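Local atomic coordinates of transcobalamin-1 (Homo sapiens, PDB entry 4KKI), a protein that binds vitamin B12 with femtomolar affinity and protects it from the acidic environment of the stomach. Residues K84-L87 and S88-S91; I219-K222 and S223-K227; D256-E260 and N261-C265; K364-K367 and M368-I372. All blocks are in the same frame, centred on the assembly; numbering follows the deposited sequence.

Contacts 1, 2 and 3 belong to the helical N-terminal domain, and contact 4 to the C-terminal beta domain. Along the chain they follow one another without overlap. Contact 1 is the turn between helix 69-85 and helix 92-102. Contact 2 lies within helix 213-229. Contact 3 is the loop between helix 244-252 and helix 265-277, and its centre is about 13 Å from that of contact 2. These two touch: Lys222 CB lies 3.5 Å from Tyr257 CD1. Contact 4 joins helix 358-368 to helix 370-373, with its centre about 50 Å from that of contact 3. Cyanocobalamin draws on residues of both domains, and none of the four contacts supplies its annotated binding residues.

Contact 1: K84-L87 and S88-S91; sequences KSRL and SDVS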
loop_
_atom_site.group_PDB
_atom_site.type_symbol
_atom_site.label_atom_id
_atom_site.label_comp_id
_atom_site.label_asym_id
_atom_site.label_seq_id
_atom_site.Cartn_x
_atom_site.Cartn_y
_atom_site.Cartn_z
ATOM N N LYS A 84 -2.048 23.844 -1.489
ATOM C CA LYS A 84 -1.918 25.275 -1.250
ATOM C C LYS A 84 -0.850 25.646 -0.222
ATOM O O LYS A 84 -0.488 26.817 -0.104
ATOM C CB LYS A 84 -3.264 25.878 -0.835
ATOM C CG LYS A 84 -3.576 25.754 0.649
ATOM C CD LYS A 84 -4.896 26.427 0.996
ATOM C CE LYS A 84 -5.100 26.513 2.501
ATOM N NZ LYS A 84 -4.064 27.359 3.157
ATOM N N SER A 85 -0.339 24.668 0.519
ATOM C CA SER A 85 0.587 24.992 1.601
ATOM C C SER A 85 1.542 23.877 2.027
ATOM O O SER A 85 2.187 23.986 3.070
ATOM C CB SER A 85 -0.191 25.492 2.822
ATOM O OG SER A 85 -1.100 24.506 3.283
ATOM N N ARG A 86 1.646 22.815 1.235
ATOM C CA ARG A 86 2.533 21.708 1.591
ATOM C C ARG A 86 2.903 20.853 0.385
ATOM O O ARG A 86 3.413 19.741 0.537
ATOM C CB ARG A 86 1.885 20.829 2.665
ATOM C CG ARG A 86 2.876 20.212 3.639
ATOM C CD ARG A 86 2.258 19.055 4.404
ATOM N NE ARG A 86 2.170 17.845 3.590
ATOM C CZ ARG A 86 3.099 16.894 3.563
ATOM N NH1 ARG A 86 4.190 17.012 4.309
ATOM N NH2 ARG A 86 2.939 15.826 2.794
ATOM N N LEU A 87 2.646 21.379 -0.809
ATOM C CA LEU A 87 2.836 20.632 -2.049
ATOM C C LEU A 87 4.275 20.158 -2.233
ATOM O O LEU A 87 4.521 19.096 -2.805
ATOM C CB LEU A 87 2.400 21.480 -3.246
ATOM C CG LEU A 87 2.413 20.810 -4.622
ATOM C CD1 LEU A 87 1.620 19.511 -4.601
ATOM C CD2 LEU A 87 1.867 21.759 -5.681
ATOM N N SER A 88 5.220 20.947 -1.734
ATOM C CA SER A 88 6.636 20.637 -1.887
ATOM C C SER A 88 7.059 19.439 -1.037
ATOM O O SER A 88 7.994 18.719 -1.389
ATOM C CB SER A 88 7.487 21.861 -1.539
ATOM O OG SER A 88 8.865 21.595 -1.724
ATOM N N ASP A 89 6.364 19.227 0.077
ATOM C CA ASP A 89 6.692 18.135 0.990
ATOM C C ASP A 89 5.932 16.845 0.676
ATOM O O ASP A 89 6.261 15.780 1.202
ATOM C CB ASP A 89 6.442 18.556 2.440
ATOM C CG ASP A 89 7.369 19.668 2.890
ATOM O OD1 ASP A 89 8.509 19.732 2.383
ATOM O OD2 ASP A 89 6.959 20.478 3.749
ATOM N N VAL A 90 4.918 16.941 -0.178
ATOM C CA VAL A 90 4.126 15.777 -0.561
ATOM C C VAL A 90 4.970 14.789 -1.361
ATOM O O VAL A 90 5.608 15.164 -2.342
ATOM C CB VAL A 90 2.890 16.189 -1.387
ATOM C CG1 VAL A 90 2.207 14.968 -1.978
ATOM C CG2 VAL A 90 1.921 16.985 -0.527
ATOM N N SER A 91 4.981 13.527 -0.938
ATOM C CA SER A 91 5.791 12.522 -1.618
ATOM C C SER A 91 5.223 12.230 -2.998
ATOM O O SER A 91 4.040 12.465 -3.254
ATOM C CB SER A 91 5.863 11.232 -0.804
ATOM O OG SER A 91 4.704 10.440 -1.009
#
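Arg86 O is gripped by two backbone N-H groups of the turn. Asp89 N donates to Arg86 O at 3.0 Å, from above the carbonyl plane, with an N-H...O angle of 139°. Val90 N reaches Arg86 O more weakly, at 3.3 Å. Val90 N also makes a weak bond to Leu87 O, so its one N-H is shared between two carbonyls. The side chains follow the same turn. The Arg86 chain bends at its third torsion (77°), which carries the guanidinium back over residues 89 and 90. One face of that group lies against Asp89 CB, which is 3.3 Å from Arg86 NH1. Arg86 NH2 reaches Val90 CG2 at 3.7 Å. This turn links helix 69-85 to helix 92-102 in the alpha6-alpha6 barrel, and Ser91 is the N-cap of the second helix. The Arg86 and Asp89 side chains cross at about a right angle. Arg86 NH1 and Asp89 OD2 are 4.5 Å apart, and the oxygen lies well out of the guanidinium plane. Any attraction between them is probably one of charge alone, since no N-H points at the oxygen. The guanidinium is held instead from the preceding helix, where Arg86 NE bonds to Asn82 OD1. Val90 is buried, and its CG2, anti to the carbonyl carbon, sits 3.3 Å from Arg86 O. Lys125 NZ bonds both Leu87 O and Val90 O, tying the turn to helix 118-135.

Contact 2: I219-K222 and S223-K227; sequences IYTK and SLVEK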
loop_
_atom_site.group_PDB
_atom_site.type_symbol
_atom_site.label_atom_id
_atom_site.label_comp_id
_atom_site.label_asym_id
_atom_site.label_seq_id
_atom_site.Cartn_x
_atom_site.Cartn_y
_atom_site.Cartn_z
ATOM N N ILE A 219 9.122 -9.291 -19.866
ATOM C CA ILE A 219 9.972 -10.215 -19.124
ATOM C C ILE A 219 10.015 -9.834 -17.645
ATOM O O ILE A 219 9.941 -10.703 -16.773
ATOM C CB ILE A 219 11.399 -10.271 -19.718
ATOM C CG1 ILE A 219 11.358 -10.868 -21.128
ATOM C CG2 ILE A 219 12.325 -11.085 -18.826
ATOM C CD1 ILE A 219 12.700 -10.896 -21.831
ATOM N N TYR A 220 10.124 -8.535 -17.371
ATOM C CA TYR A 220 10.063 -8.028 -16.002
ATOM C C TYR A 220 8.761 -8.461 -15.337
ATOM O O TYR A 220 8.762 -8.942 -14.205
ATOM C CB TYR A 220 10.147 -6.497 -15.969
ATOM C CG TYR A 220 11.495 -5.912 -16.319
ATOM C CD1 TYR A 220 12.565 -6.725 -16.673
ATOM C CD2 TYR A 220 11.700 -4.538 -16.283
ATOM C CE1 TYR A 220 13.795 -6.186 -16.991
ATOM C CE2 TYR A 220 12.925 -3.990 -16.598
ATOM C CZ TYR A 220 13.970 -4.817 -16.951
ATOM O OH TYR A 220 15.193 -4.270 -17.265
ATOM N N THR A 221 7.655 -8.279 -16.054
ATOM C CA THR A 221 6.337 -8.641 -15.548
ATOM C C THR A 221 6.241 -10.140 -15.287
ATOM O O THR A 221 5.719 -10.566 -14.257
ATOM C CB THR A 221 5.216 -8.227 -16.524
ATOM O OG1 THR A 221 5.304 -6.824 -16.793
ATOM C CG2 THR A 221 3.855 -8.537 -15.927
ATOM N N LYS A 222 6.749 -10.931 -16.227
ATOM C CA LYS A 222 6.777 -12.384 -16.088
ATOM C C LYS A 222 7.492 -12.818 -14.809
ATOM O O LYS A 222 6.989 -13.655 -14.060
ATOM C CB LYS A 222 7.453 -13.019 -17.306
ATOM C CG LYS A 222 7.524 -14.536 -17.258
ATOM C CD LYS A 222 8.083 -15.099 -18.555
ATOM C CE LYS A 222 8.217 -16.614 -18.493
ATOM N NZ LYS A 222 9.186 -17.054 -17.452
ATOM N N SER A 223 8.663 -12.237 -14.565
ATOM C CA SER A 223 9.450 -12.548 -13.376
ATOM C C SER A 223 8.738 -12.117 -12.091
ATOM O O SER A 223 8.727 -12.852 -11.102
ATOM C CB SER A 223 10.830 -11.888 -13.466
ATOM O OG SER A 223 11.578 -12.093 -12.278
ATOM N N LEU A 224 8.145 -10.928 -12.114
ATOM C CA LEU A 224 7.425 -10.408 -10.953
ATOM C C LEU A 224 6.199 -11.249 -10.595
ATOM O O LEU A 224 5.906 -11.452 -9.418
ATOM C CB LEU A 224 7.026 -8.947 -11.173
ATOM C CG LEU A 224 8.179 -7.942 -11.150
ATOM C CD1 LEU A 224 7.689 -6.537 -11.470
ATOM C CD2 LEU A 224 8.883 -7.977 -9.801
ATOM N N VAL A 225 5.492 -11.738 -11.611
ATOM C CA VAL A 225 4.332 -12.600 -11.397
ATOM C C VAL A 225 4.740 -13.904 -10.717
ATOM O O VAL A 225 4.083 -14.364 -9.781
ATOM C CB VAL A 225 3.603 -12.907 -12.723
ATOM C CG1 VAL A 225 2.603 -14.047 -12.545
ATOM C CG2 VAL A 225 2.908 -11.660 -13.241
ATOM N N GLU A 226 5.836 -14.489 -11.185
ATOM C CA GLU A 226 6.374 -15.699 -10.579
ATOM C C GLU A 226 6.748 -15.481 -9.114
ATOM O O GLU A 226 6.436 -16.311 -8.260
ATOM C CB GLU A 226 7.579 -16.196 -11.377
ATOM C CG GLU A 226 7.227 -16.614 -12.794
ATOM C CD GLU A 226 8.443 -16.755 -13.682
ATOM O OE1 GLU A 226 9.544 -16.354 -13.252
ATOM O OE2 GLU A 226 8.296 -17.264 -14.813
ATOM N N LYS A 227 7.407 -14.360 -8.827
ATOM C CA LYS A 227 7.788 -14.018 -7.458
ATOM C C LYS A 227 6.567 -13.745 -6.583
ATOM O O LYS A 227 6.563 -14.061 -5.393
ATOM C CB LYS A 227 8.720 -12.805 -7.434
ATOM C CG LYS A 227 10.068 -13.031 -8.091
ATOM C CD LYS A 227 10.859 -11.732 -8.173
ATOM C CE LYS A 227 12.218 -11.951 -8.814
ATOM N NZ LYS A 227 13.086 -12.812 -7.966
#
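This is a contact between successive turns of helix 213-229 in the helical N-terminal domain, with a salt bridge on the outer side. Four backbone bonds join residues i and i+4, from Ser223 N to Ile219 O through to Glu226 N to Lys222 O. The bond from Leu224 N to Tyr220 O is 2.9 Å long. On the inner side Thr221 CG2 meets Val225 CG2 at 4.2 Å, and Thr221 and Leu224 pack on helix 185-203. On the outer side Lys222 NZ meets Glu226 OE2 at 2.8 Å. The lysine runs extended to CE and bends only at its last torsion (-63°), which turns NZ toward the carboxylate. NZ approaches OE2 on its syn side, 22° out of the carboxylate plane. Glu226 CG stands anti to the carbonyl carbon and lies 3.2 Å from Lys222 O. NZ also bonds to a di(hydroxyethyl)ether molecule, probably from the crystallisation liquor. With an alanine in place of the glutamate, Lys222 NZ would probably lose its charged mate and its end would be freer to turn. The i to i+4 spacing brings opposite charges together one turn apart, so the pair probably adds a modest electrostatic tie to the backbone bonds.

Contact 3: D256-E260 and N261-C265; sequences DYYNE and NDWNC
Tyr258 and Trp263 are the buried, packed part of this loop between helix 244-252 and helix 265-277. Tyr258 OH meets the edge of the indole, 3.6 Å from Trp263 CE3. Tyr258 CG sits between its backbone N and carbonyl carbon (chi1 69°), which sets the ring against Trp263. Tyr258 OH bonds to Leu251 O and Glu24 N, while Trp263 NE1 bonds to Thr268 OG1. The solvent side is looser and polar. There Asp262 N donates to Asn259 O at 3.2 Å, the i to i+3 bond of a type I beta turn over residues 259-262. Asp262 OD2 accepts two bonds from Asn259, both from the same face of the carboxylate. Asn259 N comes to 2.8 Å from Asp262 OD2 in a nearly straight bond (173°). Asn259 ND2 lies 2.9 Å from Asp262 OD2, and its bond is more bent (130°). Glu260 and Asn261 are exposed, and Asn261 OD1 merely approaches Asn259 CB at 3.4 Å. Asn264, at the N-cap of helix 265-277, makes weak bonds from OD1 to Gln266 N and Gln267 N. Cys265 is disulfide-bonded to Cys26. With two N-H groups on one oxygen, the negative charge of Asp262 is probably partly offset, and the carboxylate is held against turning.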
loop_
_atom_site.group_PDB
_atom_site.type_symbol
_atom_site.label_atom_id
_atom_site.label_comp_id
_atom_site.label_asym_id
_atom_site.label_seq_id
_atom_site.Cartn_x
_atom_site.Cartn_y
_atom_site.Cartn_z
ATOM N N ASP A 256 -1.222 -13.729 -18.740
ATOM C CA ASP A 256 -0.290 -14.195 -19.753
ATOM C C ASP A 256 0.807 -15.059 -19.155
ATOM O O ASP A 256 1.446 -15.841 -19.858
ATOM C CB ASP A 256 0.362 -12.997 -20.441
ATOM C CG ASP A 256 -0.566 -12.302 -21.411
ATOM O OD1 ASP A 256 -1.746 -12.705 -21.513
ATOM O OD2 ASP A 256 -0.108 -11.350 -22.070
ATOM N N TYR A 257 1.029 -14.913 -17.853
ATOM C CA TYR A 257 2.221 -15.471 -17.235
ATOM C C TYR A 257 1.933 -16.556 -16.206
ATOM O O TYR A 257 2.810 -16.923 -15.426
ATOM C CB TYR A 257 3.052 -14.348 -16.613
ATOM C CG TYR A 257 3.227 -13.158 -17.528
ATOM C CD1 TYR A 257 4.207 -13.151 -18.512
ATOM C CD2 TYR A 257 2.407 -12.041 -17.414
ATOM C CE1 TYR A 257 4.372 -12.064 -19.351
ATOM C CE2 TYR A 257 2.562 -10.951 -18.252
ATOM C CZ TYR A 257 3.546 -10.967 -19.217
ATOM O OH TYR A 257 3.706 -9.886 -20.052
ATOM N N TYR A 258 0.724 -17.094 -16.239
ATOM C CA TYR A 258 0.388 -18.201 -15.364
ATOM C C TYR A 258 -0.816 -18.990 -15.863
ATOM O O TYR A 258 -1.651 -18.472 -16.591
ATOM C CB TYR A 258 0.189 -17.717 -13.926
ATOM C CG TYR A 258 -1.031 -16.865 -13.703
ATOM C CD1 TYR A 258 -0.970 -15.485 -13.814
ATOM C CD2 TYR A 258 -2.241 -17.438 -13.368
ATOM C CE1 TYR A 258 -2.087 -14.707 -13.606
ATOM C CE2 TYR A 258 -3.358 -16.670 -13.156
ATOM C CZ TYR A 258 -3.275 -15.306 -13.277
ATOM O OH TYR A 258 -4.394 -14.553 -13.068
ATOM N N ASN A 259 -0.882 -20.256 -15.472
ATOM C CA ASN A 259 -1.971 -21.137 -15.867
ATOM C C ASN A 259 -3.060 -21.135 -14.807
ATOM O O ASN A 259 -2.890 -20.546 -13.741
ATOM C CB ASN A 259 -1.453 -22.562 -16.076
ATOM C CG ASN A 259 -0.133 -22.600 -16.828
ATOM O OD1 ASN A 259 -0.103 -22.556 -18.057
ATOM N ND2 ASN A 259 0.967 -22.682 -16.087
ATOM N N GLU A 260 -4.174 -21.803 -15.095
ATOM C CA GLU A 260 -5.283 -21.882 -14.150
ATOM C C GLU A 260 -4.896 -22.635 -12.879
ATOM O O GLU A 260 -5.453 -22.392 -11.808
ATOM C CB GLU A 260 -6.503 -22.547 -14.795
ATOM C CG GLU A 260 -6.292 -24.003 -15.191
ATOM C CD GLU A 260 -7.591 -24.787 -15.248
ATOM O OE1 GLU A 260 -7.571 -25.944 -15.720
ATOM O OE2 GLU A 260 -8.631 -24.247 -14.815
ATOM N N ASN A 261 -3.941 -23.551 -13.003
ATOM C CA ASN A 261 -3.522 -24.371 -11.872
ATOM C C ASN A 261 -2.353 -23.774 -11.092
ATOM O O ASN A 261 -1.811 -24.407 -10.186
ATOM C CB ASN A 261 -3.212 -25.804 -12.322
ATOM C CG ASN A 261 -2.330 -25.852 -13.556
ATOM O OD1 ASN A 261 -1.463 -25.000 -13.750
ATOM N ND2 ASN A 261 -2.553 -26.850 -14.402
ATOM N N ASP A 262 -1.965 -22.554 -11.448
ATOM C CA ASP A 262 -0.953 -21.831 -10.690
ATOM C C ASP A 262 -1.620 -21.003 -9.598
ATOM O O ASP A 262 -0.985 -20.626 -8.613
ATOM C CB ASP A 262 -0.124 -20.926 -11.605
ATOM C CG ASP A 262 0.742 -21.709 -12.576
ATOM O OD1 ASP A 262 1.122 -22.854 -12.250
ATOM O OD2 ASP A 262 1.048 -21.177 -13.663
ATOM N N TRP A 263 -2.909 -20.732 -9.776
ATOM C CA TRP A 263 -3.648 -19.901 -8.835
ATOM C C TRP A 263 -5.145 -20.176 -8.875
ATOM O O TRP A 263 -5.762 -20.153 -9.938
ATOM C CB TRP A 263 -3.401 -18.419 -9.124
ATOM C CG TRP A 263 -4.116 -17.499 -8.183
ATOM C CD1 TRP A 263 -4.247 -17.645 -6.831
ATOM C CD2 TRP A 263 -4.812 -16.294 -8.525
ATOM N NE1 TRP A 263 -4.974 -16.600 -6.311
ATOM C CE2 TRP A 263 -5.333 -15.758 -7.329
ATOM C CE3 TRP A 263 -5.042 -15.614 -9.725
ATOM C CZ2 TRP A 263 -6.068 -14.575 -7.300
ATOM C CZ3 TRP A 263 -5.773 -14.440 -9.694
ATOM C CH2 TRP A 263 -6.276 -13.931 -8.491
ATOM N N ASN A 264 -5.721 -20.430 -7.708
ATOM C CA ASN A 264 -7.164 -20.544 -7.575
ATOM C C ASN A 264 -7.700 -19.235 -7.013
ATOM O O ASN A 264 -7.634 -18.997 -5.806
ATOM C CB ASN A 264 -7.518 -21.710 -6.649
ATOM C CG ASN A 264 -9.005 -22.028 -6.642
ATOM O OD1 ASN A 264 -9.839 -21.189 -6.978
ATOM N ND2 ASN A 264 -9.341 -23.250 -6.247
ATOM N N CYS A 265 -8.222 -18.386 -7.894
ATOM C CA CYS A 265 -8.696 -17.062 -7.500
ATOM C C CYS A 265 -9.841 -17.147 -6.499
ATOM O O CYS A 265 -9.943 -16.324 -5.592
ATOM C CB CYS A 265 -9.133 -16.255 -8.727
ATOM S SG CYS A 265 -9.723 -14.579 -8.355
#

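Contact 4: K364-K367 and M368-I372; sequences KAQK and MNDTI. With NAG (2-acetamido-2-deoxy-beta-D-glucopyranose), chain D.
Residues 364-368 end helix 358-368, and the chain leaves helical geometry at Asn369 before the weakly bonded helix 370-373 begins. This is a helix-to-helix junction in the C-terminal beta domain. Met368 N donates to Lys364 O at 3.1 Å, and Asn369 N to Ala365 O at 3.0 Å. Asn369 then serves as N-cap of the next helix. Its OD1 accepts weak bonds from Thr371 N and Ile372 N. The side chains of the first helix pair one turn apart. Met368 runs extended from CG, which lies 3.2 Å from Lys364 O. The methyl Met368 CE meets Lys364 CE at 3.7 Å, the two chains crossing at a slant. The lysine reaches there by bending at its second and third torsions. Met368 also touches a second glycan sugar. Were the methionine cut back to alanine, a gap is likely to open beside Lys364 CE and the sugar to lose its contact with this side chain. Gln366 and Asp370 lie side by side, with amide and carboxylate planes 15° apart. Asp370 OD1 rests against Gln366 CG at 3.4 Å, while Gln366 OE1 bonds to Phe375 N. Asn369 carries an N-linked glycan, and Asn369, Asp370 and Thr371 form the Asn-X-Thr sequon. Its sugar lies along Thr371 and Ile372, with the acetyl methyl C8 3.3 Å from Thr371 OG1. Asn369 ND2 is joined to the sugar's C1 by a covalent bond of 1.5 Å.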
loop_
_atom_site.group_PDB
_atom_site.type_symbol
_atom_site.label_atom_id
_atom_site.label_comp_id
_atom_site.label_asym_id
_atom_site.label_seq_id
_atom_site.Cartn_x
_atom_site.Cartn_y
_atom_site.Cartn_z
ATOM N N LYS A 364 4.297 1.035 28.305
ATOM C CA LYS A 364 4.536 0.567 29.666
ATOM C C LYS A 364 6.028 0.417 29.930
ATOM O O LYS A 364 6.518 0.782 30.998
ATOM C CB LYS A 364 3.817 -0.758 29.930
ATOM C CG LYS A 364 2.462 -0.603 30.600
ATOM C CD LYS A 364 2.587 0.133 31.928
ATOM C CE LYS A 364 3.472 -0.628 32.907
ATOM N NZ LYS A 364 3.719 0.145 34.156
ATOM N N ALA A 365 6.745 -0.120 28.948
ATOM C CA ALA A 365 8.187 -0.287 29.065
ATOM C C ALA A 365 8.882 1.070 29.131
ATOM O O ALA A 365 9.879 1.231 29.838
ATOM C CB ALA A 365 8.723 -1.112 27.905
ATOM N N GLN A 366 8.349 2.043 28.397
ATOM C CA GLN A 366 8.904 3.394 28.401
ATOM C C GLN A 366 8.792 4.019 29.789
ATOM O O GLN A 366 9.686 4.740 30.229
ATOM C CB GLN A 366 8.201 4.275 27.364
ATOM C CG GLN A 366 8.780 5.679 27.248
ATOM C CD GLN A 366 8.161 6.477 26.114
ATOM O OE1 GLN A 366 8.853 7.211 25.406
ATOM N NE2 GLN A 366 6.853 6.342 25.940
ATOM N N LYS A 367 7.688 3.732 30.474
ATOM C CA LYS A 367 7.481 4.228 31.829
ATOM C C LYS A 367 8.433 3.566 32.822
ATOM O O LYS A 367 8.942 4.219 33.732
ATOM C CB LYS A 367 6.026 4.030 32.268
ATOM C CG LYS A 367 5.040 5.019 31.652
ATOM C CD LYS A 367 4.601 6.092 32.651
ATOM C CE LYS A 367 5.732 7.051 33.008
ATOM N NZ LYS A 367 5.318 8.064 34.021
ATOM N N MET A 368 8.672 2.269 32.638
ATOM C CA MET A 368 9.585 1.524 33.498
ATOM C C MET A 368 11.008 2.053 33.371
ATOM O O MET A 368 11.759 2.085 34.347
ATOM C CB MET A 368 9.557 0.031 33.157
ATOM C CG MET A 368 8.206 -0.638 33.352
ATOM S SD MET A 368 8.208 -2.367 32.832
ATOM C CE MET A 368 6.481 -2.792 33.042
ATOM N N ASN A 369 11.358 2.470 32.159
ATOM C CA ASN A 369 12.699 2.929 31.838
ATOM C C ASN A 369 12.750 3.751 30.557
ATOM O O ASN A 369 12.771 3.189 29.466
ATOM C CB ASN A 369 13.621 1.732 31.679
ATOM C CG ASN A 369 15.054 2.074 31.967
ATOM O OD1 ASN A 369 15.576 3.070 31.483
ATOM N ND2 ASN A 369 15.697 1.245 32.763
ATOM N N ASP A 370 12.781 5.072 30.682
ATOM C CA ASP A 370 12.750 5.937 29.506
ATOM C C ASP A 370 14.091 5.942 28.781
ATOM O O ASP A 370 14.166 6.260 27.594
ATOM C CB ASP A 370 12.350 7.364 29.896
ATOM C CG ASP A 370 12.095 8.253 28.690
ATOM O OD1 ASP A 370 11.007 8.141 28.086
ATOM O OD2 ASP A 370 12.976 9.068 28.350
ATOM N N THR A 371 15.150 5.586 29.500
ATOM C CA THR A 371 16.487 5.568 28.922
ATOM C C THR A 371 16.611 4.456 27.889
ATOM O O THR A 371 17.178 4.649 26.814
ATOM C CB THR A 371 17.562 5.365 30.005
ATOM O OG1 THR A 371 17.341 6.284 31.082
ATOM C CG2 THR A 371 18.955 5.585 29.427
ATOM N N ILE A 372 16.062 3.292 28.222
ATOM C CA ILE A 372 16.235 2.096 27.408
ATOM C C ILE A 372 15.030 1.838 26.505
ATOM O O ILE A 372 15.179 1.448 25.345
ATOM C CB ILE A 372 16.526 0.858 28.297
ATOM C CG1 ILE A 372 18.031 0.686 28.513
ATOM C CG2 ILE A 372 15.984 -0.404 27.672
ATOM C CD1 ILE A 372 18.671 1.767 29.345
HETATM C C1 NAG D . 17.084 1.444 33.155
HETATM C C2 NAG D . 17.672 2.300 34.303
HETATM C C3 NAG D . 19.161 2.132 34.558
HETATM C C4 NAG D . 19.634 0.724 34.279
HETATM C C5 NAG D . 19.177 0.320 32.904
HETATM C C6 NAG D . 19.746 -1.033 32.539
HETATM C C7 NAG D . 16.315 4.260 34.550
HETATM C C8 NAG D . 15.967 5.612 34.018
HETATM N N2 NAG D . 17.384 3.685 34.023
HETATM O O3 NAG D . 19.403 2.426 35.932
HETATM O O4 NAG D . 21.053 0.691 34.338
HETATM O O5 NAG D . 17.771 0.209 32.985
HETATM O O6 NAG D . 19.418 -1.950 33.576
HETATM O O7 NAG D . 15.656 3.719 35.414
#